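Local coordinates for oxidoreductase, NAD-binding/iron-sulfur cluster-binding protein (Nitratireductor pacificus pht-3B, PDB 6ZXU), which acts as a catabolic reductive dehalogenase, removing halogen from organic substrates with the help of cobalamin and probably electrons delivered through two [4Fe-4S] clusters, at residues R152-G157 with E162-T167; Y186-W189 with P193-G196; Q352-L357 with A452-A457. All blocks are in the same frame, centred on the assembly; numbering follows the deposited sequence.

Contact 1: residues R152-G157 with E162-T167; sequences REPEAG and EWIRGT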
ATOM      1  N   ARG A 152      16.765  -3.619  -6.461  1.00 24.75           N
ATOM      2  CA  ARG A 152      17.634  -3.012  -7.448  1.00 23.96           C
ATOM      3  C   ARG A 152      18.403  -1.839  -6.829  1.00 25.16           C
ATOM      4  O   ARG A 152      17.862  -1.091  -5.999  1.00 25.04           O
ATOM      5  CB  ARG A 152      16.838  -2.441  -8.613  1.00 25.38           C
ATOM      6  CG  ARG A 152      16.233  -3.460  -9.543  1.00 28.64           C
ATOM      7  CD  ARG A 152      15.515  -2.760 -10.713  1.00 28.79           C
ATOM      8  NE  ARG A 152      16.449  -2.006 -11.498  1.00 29.48           N
ATOM      9  CZ  ARG A 152      16.153  -0.917 -12.226  1.00 31.08           C
ATOM     10  NH1 ARG A 152      14.922  -0.473 -12.323  1.00 25.93           N
ATOM     11  NH2 ARG A 152      17.108  -0.271 -12.846  1.00 27.27           N
ATOM     12  N   GLU A 153      19.655  -1.688  -7.208  1.00 25.96           N
ATOM     13  CA  GLU A 153      20.446  -0.577  -6.694  1.00 28.94           C
ATOM     14  C   GLU A 153      20.814   0.367  -7.855  1.00 28.66           C
ATOM     15  O   GLU A 153      20.829  -0.019  -9.005  1.00 29.30           O
ATOM     16  CB  GLU A 153      21.720  -1.071  -6.017  1.00 32.25           C
ATOM     17  CG  GLU A 153      21.511  -2.174  -4.981  1.00 35.32           C
ATOM     18  CD  GLU A 153      22.834  -2.563  -4.233  1.00 45.24           C
ATOM     19  OE1 GLU A 153      23.841  -1.803  -4.397  1.00 45.82           O
ATOM     20  OE2 GLU A 153      22.879  -3.579  -3.442  1.00 46.97           O
ATOM     21  N   PRO A 154      21.060   1.646  -7.543  1.00 29.85           N
ATOM     22  CA  PRO A 154      21.550   2.549  -8.535  1.00 31.10           C
ATOM     23  C   PRO A 154      22.921   2.068  -9.104  1.00 33.94           C
ATOM     24  O   PRO A 154      23.712   1.444  -8.375  1.00 38.90           O
ATOM     25  CB  PRO A 154      21.739   3.838  -7.759  1.00 28.25           C
ATOM     26  CG  PRO A 154      20.972   3.716  -6.546  1.00 28.24           C
ATOM     27  CD  PRO A 154      21.009   2.269  -6.221  1.00 30.97           C
ATOM     28  N   GLU A 155      23.167   2.401 -10.349  1.00 33.95           N
ATOM     29  CA  GLU A 155      24.452   2.135 -10.980  1.00 38.73           C
ATOM     30  C   GLU A 155      25.487   3.071 -10.427  1.00 37.18           C
ATOM     31  O   GLU A 155      25.185   4.109  -9.784  1.00 36.01           O
ATOM     32  CB  GLU A 155      24.375   2.304 -12.513  1.00 37.72           C
ATOM     33  CG  GLU A 155      23.259   1.479 -13.175  1.00 46.27           C
ATOM     34  CD  GLU A 155      23.503  -0.063 -13.113  1.00 61.00           C
ATOM     35  OE1 GLU A 155      24.268  -0.601 -13.979  1.00 61.77           O
ATOM     36  OE2 GLU A 155      22.907  -0.760 -12.208  1.00 64.92           O
ATOM     37  N   ALA A 156      26.733   2.713 -10.691  1.00 43.51           N
ATOM     38  CA  ALA A 156      27.867   3.551 -10.317  1.00 43.18           C
ATOM     39  C   ALA A 156      27.725   4.987 -10.847  1.00 37.62           C
ATOM     40  O   ALA A 156      27.395   5.205 -12.023  1.00 41.36           O
ATOM     41  CB  ALA A 156      29.162   2.949 -10.856  1.00 48.54           C
ATOM     42  N   GLY A 157      27.920   5.949  -9.965  1.00 35.14           N
ATOM     43  CA  GLY A 157      27.838   7.321 -10.412  1.00 36.19           C
ATOM     44  C   GLY A 157      26.437   7.901 -10.449  1.00 39.51           C
ATOM     45  O   GLY A 157      26.304   9.096 -10.659  1.00 35.12           O
ATOM     46  N   GLU A 162      25.911   5.746  -3.087  1.00 23.64           N
ATOM     47  CA  GLU A 162      26.564   5.674  -1.773  1.00 28.24           C
ATOM     48  C   GLU A 162      25.580   5.452  -0.634  1.00 28.12           C
ATOM     49  O   GLU A 162      25.936   4.861   0.411  1.00 26.28           O
ATOM     50  CB  GLU A 162      27.368   7.013  -1.493  1.00 30.93           C
ATOM     51  N   TRP A 163      24.341   5.931  -0.778  1.00 24.18           N
ATOM     52  CA  TRP A 163      23.349   5.701   0.261  1.00 23.43           C
ATOM     53  C   TRP A 163      22.946   4.221   0.380  1.00 22.77           C
ATOM     54  O   TRP A 163      22.575   3.757   1.434  1.00 25.23           O
ATOM     55  CB  TRP A 163      22.097   6.486  -0.005  1.00 25.25           C
ATOM     56  CG  TRP A 163      22.238   7.988  -0.075  1.00 28.03           C
ATOM     57  CD1 TRP A 163      23.379   8.715   0.094  1.00 27.35           C
ATOM     58  CD2 TRP A 163      21.189   8.925  -0.291  1.00 24.57           C
ATOM     59  NE1 TRP A 163      23.104  10.042  -0.026  1.00 26.22           N
ATOM     60  CE2 TRP A 163      21.766  10.204  -0.273  1.00 27.86           C
ATOM     61  CE3 TRP A 163      19.827   8.811  -0.588  1.00 23.64           C
ATOM     62  CZ2 TRP A 163      21.017  11.370  -0.532  1.00 24.88           C
ATOM     63  CZ3 TRP A 163      19.058   9.979  -0.790  1.00 22.88           C
ATOM     64  CH2 TRP A 163      19.666  11.243  -0.739  1.00 23.11           C
ATOM     65  N   ILE A 164      23.030   3.490  -0.718  1.00 24.11           N
ATOM     66  CA  ILE A 164      22.384   2.193  -0.869  1.00 23.50           C
ATOM     67  C   ILE A 164      23.359   1.034  -0.944  1.00 24.74           C
ATOM     68  O   ILE A 164      23.047  -0.052  -0.455  1.00 26.17           O
ATOM     69  CB  ILE A 164      21.473   2.230  -2.146  1.00 24.65           C
ATOM     70  CG1 ILE A 164      20.252   3.071  -1.870  1.00 23.76           C
ATOM     71  CG2 ILE A 164      21.051   0.858  -2.629  1.00 26.79           C
ATOM     72  CD1 ILE A 164      19.562   3.582  -3.113  1.00 24.39           C
ATOM     73  N   ARG A 165      24.520   1.274  -1.520  1.00 27.20           N
ATOM     74  CA  ARG A 165      25.527   0.205  -1.716  1.00 32.10           C
ATOM     75  C   ARG A 165      25.894  -0.520  -0.442  1.00 29.99           C
ATOM     76  O   ARG A 165      26.111   0.121   0.579  1.00 30.73           O
ATOM     77  CB  ARG A 165      26.792   0.778  -2.370  1.00 37.44           C
ATOM     78  CG  ARG A 165      27.652  -0.318  -3.001  1.00 48.35           C
ATOM     79  CD  ARG A 165      28.227   0.157  -4.331  1.00 69.91           C
ATOM     80  NE  ARG A 165      27.191   0.297  -5.395  1.00 72.16           N
ATOM     81  CZ  ARG A 165      27.313   1.055  -6.509  1.00 74.69           C
ATOM     82  NH1 ARG A 165      28.448   1.765  -6.761  1.00 66.74           N
ATOM     83  NH2 ARG A 165      26.272   1.116  -7.377  1.00 61.07           N
ATOM     84  N   GLY A 166      25.837  -1.843  -0.478  1.00 27.95           N
ATOM     85  CA  GLY A 166      26.128  -2.629   0.673  1.00 27.46           C
ATOM     86  C   GLY A 166      25.008  -2.792   1.696  1.00 28.03           C
ATOM     87  O   GLY A 166      25.223  -3.414   2.723  1.00 30.90           O
ATOM     88  N   THR A 167      23.811  -2.257   1.443  1.00 26.49           N
ATOM     89  CA  THR A 167      22.729  -2.323   2.418  1.00 24.00           C
ATOM     90  C   THR A 167      21.619  -3.345   2.048  1.00 20.75           C
ATOM     91  O   THR A 167      20.652  -3.451   2.752  1.00 21.16           O
ATOM     92  CB  THR A 167      22.031  -0.958   2.567  1.00 22.90           C
ATOM     93  OG1 THR A 167      21.338  -0.651   1.343  1.00 25.68           O
ATOM     94  CG2 THR A 167      23.044   0.136   2.889  1.00 22.12           C
TER
HETATM   95  O   HOH W   1      25.946  -3.887  -2.711  1.00 39.59           O
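The carbonyl oxygen of I164, whose side chain packs on E153 and P154, is gripped twice by T167: OG1 of T167 donates to I164 O at 2.6 Å, and T167 N reaches I164 O at 3.0 Å. The second bond closes a type II beta turn from I164 to T167, with G166 at the positive phi such a turn needs. Y389 OH also hydrogen-bonds T167 OG1; T167 stands just before helix 168-190, but its side chain makes no capping bond.

Across the contact, I164 packs on P154 and on the aliphatic part of E153. The CD1 methyl of I164 sits over CG and CD of P154, 3.7 Å from P154 CD, while the other branch slides antiparallel along the glutamate chain, with I164 CG2 3.9 Å from E153 CG. Beyond that patch E153 extends to a polar end. Its OE2 is bonded by N168 ND2, and a water 3.2 Å from E153 OE2 also accepts from G166 N at 3.0 Å, which links the carboxylate to the turn.

R165 leaves the helix with CG anti to its backbone N (chi1 -161°), then bends at chi2 and chi3, bringing the guanidinium back to the 152-157 loop. There R165 NH2 lies 2.8 Å from P154 O. The carboxylate and guanidinium planes are only 21° apart, yet R165 NE stays 4.1 Å from E153 OE1, beyond a salt bridge. A leucine here, with no guanidinium to lie by P154 O and E153, would probably leave the 152-157 loop less firmly held against the turn.

The chemistry thus divides: I164 and P154 form the buried apolar side, while N168, water and the neighbouring arginine probably favour a charged E153 carboxylate tied to the turn.

Contact 2: residues Y186-W189 with P193-G196; sequences YVRW and PARG
A194, R188 and V187 contribute most of the 190 Å² buried where the end of helix 168-190 meets the first residues of strand 194-198. The A194 methyl points at the helix and meets the valine: V187 CG1 lies 3.8 Å from A194 CB. This branch stands anti to the V187 backbone N (chi1 172°), which carries it toward the strand. Around the pair, T239 touches both side chains from the adjoining strand 232-239, while L110 of helix 103-116 packs on V187, so neighbouring elements also pack on this apolar patch.

R188 supplies the polar half. Its aliphatic part runs alongside the A194 peptide, with R188 CD 3.6 Å from A194 O and R188 CG 4.2 Å from A194 CB, before the chain bends at chi3. The bend presents an N-H of the guanidinium edge to the carbonyl: R188 NH1 donates to A194 O at 2.9 Å, with an N-H...O angle of 156°. The oxygen is almost exactly in the guanidinium plane, but seen from the acceptor the donor stands 44° above the carbonyl plane and not on a lone pair. L88 O takes a second bond from NH1, and F87 O one from NH2. Three backbone carbonyls thus accept from the buried guanidinium, which probably limits its rotation.

R195 turns away from the helix. R195 NH1 reaches G196 O of the same strand at 2.6 Å, nearly in line with the C=O bond, and NH2 forms a salt bridge with D201 beyond it.

With its three intervening residues, this is a short helix-to-strand connection, leading from helix 168-190 into an outermost strand of a four-stranded antiparallel sheet.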
ATOM      1  N   TYR A 186      -0.687 -13.202  12.603  1.00 19.44           N
ATOM      2  CA  TYR A 186      -1.951 -13.661  11.982  1.00 18.49           C
ATOM      3  C   TYR A 186      -2.328 -15.075  12.440  1.00 19.61           C
ATOM      4  O   TYR A 186      -3.484 -15.324  12.814  1.00 18.57           O
ATOM      5  CB  TYR A 186      -1.791 -13.683  10.432  1.00 20.11           C
ATOM      6  CG  TYR A 186      -2.804 -14.426   9.656  1.00 18.21           C
ATOM      7  CD1 TYR A 186      -4.145 -14.122   9.769  1.00 17.67           C
ATOM      8  CD2 TYR A 186      -2.437 -15.407   8.753  1.00 19.85           C
ATOM      9  CE1 TYR A 186      -5.099 -14.781   9.024  1.00 20.39           C
ATOM     10  CE2 TYR A 186      -3.385 -16.081   7.950  1.00 19.05           C
ATOM     11  CZ  TYR A 186      -4.704 -15.769   8.068  1.00 20.33           C
ATOM     12  OH  TYR A 186      -5.644 -16.451   7.327  1.00 20.23           O
ATOM     13  N   VAL A 187      -1.349 -16.004  12.438  1.00 18.99           N
ATOM     14  CA  VAL A 187      -1.639 -17.408  12.878  1.00 19.44           C
ATOM     15  C   VAL A 187      -1.946 -17.427  14.407  1.00 19.98           C
ATOM     16  O   VAL A 187      -2.860 -18.116  14.840  1.00 20.69           O
ATOM     17  CB  VAL A 187      -0.468 -18.328  12.523  1.00 21.52           C
ATOM     18  CG1 VAL A 187      -0.618 -19.721  13.107  1.00 22.05           C
ATOM     19  CG2 VAL A 187      -0.309 -18.434  11.011  1.00 21.17           C
ATOM     20  N   ARG A 188      -1.226 -16.629  15.181  1.00 18.90           N
ATOM     21  CA  ARG A 188      -1.487 -16.479  16.632  1.00 21.32           C
ATOM     22  C   ARG A 188      -2.886 -15.959  16.921  1.00 21.46           C
ATOM     23  O   ARG A 188      -3.564 -16.427  17.825  1.00 23.29           O
ATOM     24  CB  ARG A 188      -0.447 -15.623  17.288  1.00 20.31           C
ATOM     25  CG  ARG A 188       0.899 -16.295  17.443  1.00 22.05           C
ATOM     26  CD  ARG A 188       1.818 -15.514  18.353  1.00 22.55           C
ATOM     27  NE  ARG A 188       2.119 -14.133  17.862  1.00 25.06           N
ATOM     28  CZ  ARG A 188       3.147 -13.779  17.130  1.00 20.40           C
ATOM     29  NH1 ARG A 188       4.040 -14.675  16.631  1.00 22.51           N
ATOM     30  NH2 ARG A 188       3.288 -12.505  16.782  1.00 24.84           N
ATOM     31  N   TRP A 189      -3.385 -15.050  16.100  1.00 22.38           N
ATOM     32  CA  TRP A 189      -4.758 -14.573  16.253  1.00 21.95           C
ATOM     33  C   TRP A 189      -5.834 -15.545  15.841  1.00 21.53           C
ATOM     34  O   TRP A 189      -6.993 -15.437  16.267  1.00 25.13           O
ATOM     35  CB  TRP A 189      -4.947 -13.258  15.498  1.00 25.19           C
ATOM     36  CG  TRP A 189      -4.558 -12.058  16.304  1.00 23.94           C
ATOM     37  CD1 TRP A 189      -3.383 -11.324  16.247  1.00 22.54           C
ATOM     38  CD2 TRP A 189      -5.342 -11.485  17.342  1.00 26.06           C
ATOM     39  NE1 TRP A 189      -3.426 -10.303  17.169  1.00 25.02           N
ATOM     40  CE2 TRP A 189      -4.616 -10.362  17.850  1.00 25.01           C
ATOM     41  CE3 TRP A 189      -6.616 -11.793  17.889  1.00 26.59           C
ATOM     42  CZ2 TRP A 189      -5.096  -9.566  18.904  1.00 27.16           C
ATOM     43  CZ3 TRP A 189      -7.113 -10.971  18.959  1.00 28.37           C
ATOM     44  CH2 TRP A 189      -6.343  -9.877  19.437  1.00 25.46           C
ATOM     45  N   PRO A 193      -0.157 -21.256  18.241  1.00 26.26           N
ATOM     46  CA  PRO A 193       1.179 -20.740  18.462  1.00 28.70           C
ATOM     47  C   PRO A 193       2.026 -20.740  17.218  1.00 25.09           C
ATOM     48  O   PRO A 193       1.954 -21.639  16.372  1.00 28.19           O
ATOM     49  CB  PRO A 193       1.763 -21.713  19.494  1.00 30.17           C
ATOM     50  CG  PRO A 193       0.546 -22.130  20.265  1.00 30.57           C
ATOM     51  CD  PRO A 193      -0.505 -22.300  19.228  1.00 31.20           C
ATOM     52  N   ALA A 194       2.782 -19.695  17.064  1.00 24.39           N
ATOM     53  CA  ALA A 194       3.609 -19.439  15.855  1.00 22.82           C
ATOM     54  C   ALA A 194       4.666 -18.416  16.135  1.00 20.27           C
ATOM     55  O   ALA A 194       4.472 -17.481  16.949  1.00 22.91           O
ATOM     56  CB  ALA A 194       2.703 -18.963  14.730  1.00 25.67           C
ATOM     57  N   ARG A 195       5.794 -18.618  15.561  1.00 19.03           N
ATOM     58  CA  ARG A 195       6.943 -17.797  15.827  1.00 21.56           C
ATOM     59  C   ARG A 195       7.622 -17.461  14.494  1.00 23.01           C
ATOM     60  O   ARG A 195       7.778 -18.335  13.616  1.00 19.83           O
ATOM     61  CB  ARG A 195       7.904 -18.566  16.712  1.00 26.31           C
ATOM     62  CG  ARG A 195       9.315 -18.034  16.862  1.00 27.28           C
ATOM     63  CD  ARG A 195       9.366 -16.739  17.567  1.00 29.89           C
ATOM     64  NE  ARG A 195      10.593 -16.508  18.340  1.00 31.18           N
ATOM     65  CZ  ARG A 195      11.769 -16.088  17.909  1.00 33.27           C
ATOM     66  NH1 ARG A 195      12.060 -15.836  16.638  1.00 29.24           N
ATOM     67  NH2 ARG A 195      12.743 -15.903  18.826  1.00 36.08           N
ATOM     68  N   GLY A 196       8.007 -16.185  14.304  1.00 22.41           N
ATOM     69  CA  GLY A 196       8.685 -15.737  13.121  1.00 19.85           C
ATOM     70  C   GLY A 196      10.170 -15.757  13.324  1.00 19.76           C
ATOM     71  O   GLY A 196      10.663 -15.645  14.453  1.00 19.69           O
TER

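Contact 3: residues Q352-L357 with A452-A457; sequences QNMVPL and AYMRGA
M354 reaches across to M454 and A457 in a helix-to-helix contact of the cobalamin-binding part of the protein, where the 352-357 segment, which begins within helix 342-354, meets the middle of helix 445-469. M354 alone gives 68 of the 119 Å² buried, and its thioether end does the touching. The methyl approaches two parts of the facing helix at once: M354 CE is 3.7 Å from A457 CB and 3.6 Å from M454 O. These are van der Waals contacts, with the methyl set beside a backbone carbonyl. M354 SD also rests 3.9 Å from A457 C, while the more distant M454 CG is 4.3 Å from M354 CE.

The chain geometry explains the reach. M354 runs extended through chi2 (-173°), which carries the sulfur toward helix 445-469, and the turn at chi3 (-70°) then swings the methyl onto it. L83 of helix 74-85 touches the M354 side chain, and L357 packs on the same helix through Y80 and L83.

On the other side, helical bonds fix the receiving surface, among them A457 N to Y453 O at 3.0 Å. M454 has its CG anti to the backbone N (chi1 -179°), and its end leads away to helix 168-190, where it touches E178 and I182. The next residue, R455, points away from M354 and forms salt bridges with E178 and D118, fastening that face of the helix to its surroundings.

The same helix also reaches the cofactor: Y453, which does not touch M354, contacts cobalamin, and its OH hydrogen-bonds NZ of K515, a residue of the cobalamin site. Between Y453 and A457 lies G456, where a CB would be crowded by A452 O, the same oxygen that accepts from G456 N at 2.9 Å.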
ATOM      1  N   GLN A 352       1.497   0.607  15.006  1.00 18.52           N
ATOM      2  CA  GLN A 352       1.478   1.491  16.184  1.00 20.71           C
ATOM      3  C   GLN A 352       2.861   1.832  16.707  1.00 23.09           C
ATOM      4  O   GLN A 352       3.119   2.935  17.151  1.00 25.50           O
ATOM      5  CB  GLN A 352       0.613   0.912  17.276  1.00 24.67           C
ATOM      6  CG  GLN A 352      -0.856   0.917  16.998  1.00 29.08           C
ATOM      7  CD  GLN A 352      -1.621   0.095  18.077  1.00 46.28           C
ATOM      8  OE1 GLN A 352      -1.045  -0.779  18.791  1.00 42.98           O
ATOM      9  NE2 GLN A 352      -2.943   0.357  18.185  1.00 49.96           N
ATOM     10  N   ASN A 353       3.760   0.893  16.679  1.00 22.74           N
ATOM     11  CA  ASN A 353       5.070   1.108  17.209  1.00 22.13           C
ATOM     12  C   ASN A 353       6.051   1.744  16.308  1.00 22.54           C
ATOM     13  O   ASN A 353       7.180   1.979  16.706  1.00 22.36           O
ATOM     14  CB  ASN A 353       5.604  -0.181  17.781  1.00 21.53           C
ATOM     15  CG  ASN A 353       4.836  -0.568  19.055  1.00 26.60           C
ATOM     16  OD1 ASN A 353       5.091  -0.023  20.134  1.00 29.42           O
ATOM     17  ND2 ASN A 353       3.846  -1.454  18.924  1.00 23.08           N
ATOM     18  N   MET A 354       5.684   1.983  15.053  1.00 19.95           N
ATOM     19  CA  MET A 354       6.500   2.832  14.191  1.00 19.64           C
ATOM     20  C   MET A 354       6.288   4.316  14.479  1.00 20.46           C
ATOM     21  O   MET A 354       7.127   5.148  14.129  1.00 20.99           O
ATOM     22  CB  MET A 354       6.248   2.520  12.709  1.00 21.64           C
ATOM     23  CG  MET A 354       6.959   1.271  12.207  1.00 20.18           C
ATOM     24  SD  MET A 354       6.820   1.020  10.410  1.00 21.47           S
ATOM     25  CE  MET A 354       5.080   0.576  10.210  1.00 20.68           C
ATOM     26  N   VAL A 355       5.170   4.668  15.133  1.00 21.03           N
ATOM     27  CA  VAL A 355       4.831   6.064  15.354  1.00 22.44           C
ATOM     28  C   VAL A 355       5.956   6.837  16.138  1.00 25.32           C
ATOM     29  O   VAL A 355       6.352   7.929  15.701  1.00 21.77           O
ATOM     30  CB  VAL A 355       3.497   6.223  16.021  1.00 24.00           C
ATOM     31  CG1 VAL A 355       3.244   7.681  16.318  1.00 27.81           C
ATOM     32  CG2 VAL A 355       2.395   5.674  15.126  1.00 23.26           C
ATOM     33  N   PRO A 356       6.550   6.250  17.179  1.00 23.84           N
ATOM     34  CA  PRO A 356       7.589   7.020  17.894  1.00 26.99           C
ATOM     35  C   PRO A 356       8.831   7.260  17.075  1.00 25.82           C
ATOM     36  O   PRO A 356       9.645   8.111  17.474  1.00 23.92           O
ATOM     37  CB  PRO A 356       7.923   6.104  19.099  1.00 25.01           C
ATOM     38  CG  PRO A 356       6.663   5.329  19.315  1.00 25.46           C
ATOM     39  CD  PRO A 356       6.176   5.048  17.939  1.00 27.46           C
ATOM     40  N   LEU A 357       8.964   6.564  15.931  1.00 21.73           N
ATOM     41  CA  LEU A 357      10.150   6.696  15.109  1.00 23.23           C
ATOM     42  C   LEU A 357       9.978   7.645  13.957  1.00 19.43           C
ATOM     43  O   LEU A 357      10.847   7.732  13.138  1.00 18.03           O
ATOM     44  CB  LEU A 357      10.616   5.328  14.594  1.00 23.94           C
ATOM     45  CG  LEU A 357      10.827   4.207  15.629  1.00 28.75           C
ATOM     46  CD1 LEU A 357      11.562   3.046  14.989  1.00 27.41           C
ATOM     47  CD2 LEU A 357      11.616   4.678  16.808  1.00 30.48           C
ATOM     48  N   ALA A 452      -0.908  -1.456   2.949  1.00 14.79           N
ATOM     49  CA  ALA A 452      -0.321  -0.324   2.250  1.00 15.89           C
ATOM     50  C   ALA A 452       0.154   0.735   3.254  1.00 16.45           C
ATOM     51  O   ALA A 452       1.194   1.334   3.039  1.00 16.61           O
ATOM     52  CB  ALA A 452      -1.334   0.220   1.236  1.00 16.74           C
ATOM     53  N   TYR A 453      -0.633   0.981   4.280  1.00 15.81           N
ATOM     54  CA  TYR A 453      -0.276   1.904   5.379  1.00 17.19           C
ATOM     55  C   TYR A 453       0.991   1.445   6.102  1.00 18.52           C
ATOM     56  O   TYR A 453       1.927   2.231   6.278  1.00 16.25           O
ATOM     57  CB  TYR A 453      -1.368   1.949   6.383  1.00 16.73           C
ATOM     58  CG  TYR A 453      -2.519   2.829   5.990  1.00 18.58           C
ATOM     59  CD1 TYR A 453      -2.321   3.929   5.223  1.00 22.17           C
ATOM     60  CD2 TYR A 453      -3.761   2.606   6.490  1.00 20.42           C
ATOM     61  CE1 TYR A 453      -3.369   4.771   4.934  1.00 26.49           C
ATOM     62  CE2 TYR A 453      -4.836   3.403   6.177  1.00 22.53           C
ATOM     63  CZ  TYR A 453      -4.635   4.528   5.442  1.00 29.32           C
ATOM     64  OH  TYR A 453      -5.707   5.434   5.171  1.00 32.08           O
ATOM     65  N   MET A 454       1.060   0.168   6.407  1.00 15.17           N
ATOM     66  CA  MET A 454       2.195  -0.387   7.059  1.00 18.26           C
ATOM     67  C   MET A 454       3.443  -0.353   6.208  1.00 14.63           C
ATOM     68  O   MET A 454       4.514   0.110   6.661  1.00 14.75           O
ATOM     69  CB  MET A 454       1.872  -1.822   7.516  1.00 23.39           C
ATOM     70  CG  MET A 454       2.980  -2.590   8.261  1.00 26.97           C
ATOM     71  SD  MET A 454       4.095  -3.326   7.073  1.00 34.93           S
ATOM     72  CE  MET A 454       2.992  -4.326   5.919  1.00 30.56           C
ATOM     73  N   ARG A 455       3.341  -0.771   4.973  1.00 13.41           N
ATOM     74  CA  ARG A 455       4.476  -0.761   4.072  1.00 14.68           C
ATOM     75  C   ARG A 455       4.987   0.641   3.812  1.00 16.61           C
ATOM     76  O   ARG A 455       6.232   0.896   3.814  1.00 17.56           O
ATOM     77  CB  ARG A 455       4.109  -1.402   2.754  1.00 17.46           C
ATOM     78  CG  ARG A 455       5.199  -1.465   1.706  1.00 16.14           C
ATOM     79  CD  ARG A 455       6.442  -2.237   2.130  1.00 20.37           C
ATOM     80  NE  ARG A 455       6.094  -3.535   2.757  1.00 24.68           N
ATOM     81  CZ  ARG A 455       5.627  -4.608   2.081  1.00 24.31           C
ATOM     82  NH1 ARG A 455       5.453  -4.549   0.761  1.00 23.23           N
ATOM     83  NH2 ARG A 455       5.317  -5.743   2.741  1.00 24.80           N
ATOM     84  N   GLY A 456       4.073   1.576   3.576  1.00 13.63           N
ATOM     85  CA  GLY A 456       4.444   2.994   3.406  1.00 17.78           C
ATOM     86  C   GLY A 456       5.195   3.591   4.626  1.00 15.72           C
ATOM     87  O   GLY A 456       6.194   4.230   4.449  1.00 17.90           O
ATOM     88  N   ALA A 457       4.649   3.381   5.794  1.00 16.58           N
ATOM     89  CA  ALA A 457       5.185   3.880   7.041  1.00 15.71           C
ATOM     90  C   ALA A 457       6.571   3.379   7.265  1.00 17.70           C
ATOM     91  O   ALA A 457       7.461   4.141   7.679  1.00 19.36           O
ATOM     92  CB  ALA A 457       4.312   3.558   8.222  1.00 15.50           C
TER

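Along the chain the three contacts come in series, none enclosing or crossing another. Contact 1 brings the loop after strand 142-149 against helix 161-164 across four intervening residues, shortly before helix 168-190. That helix leads on to contact 2, near its far end, which closes a three-residue connection into strand 194-198; the two centres are 35 Å apart. Contact 3 has the longest span, 94 residues, joining helix 342-354 to helix 445-469. Neighbouring helices relate it to the earlier part of the chain: Y186 and W189 of contact 2 touch helix 342-354, and M454 touches helix 168-190. Contacts 2 and 3 still stay about 10 Å apart at their nearest atoms.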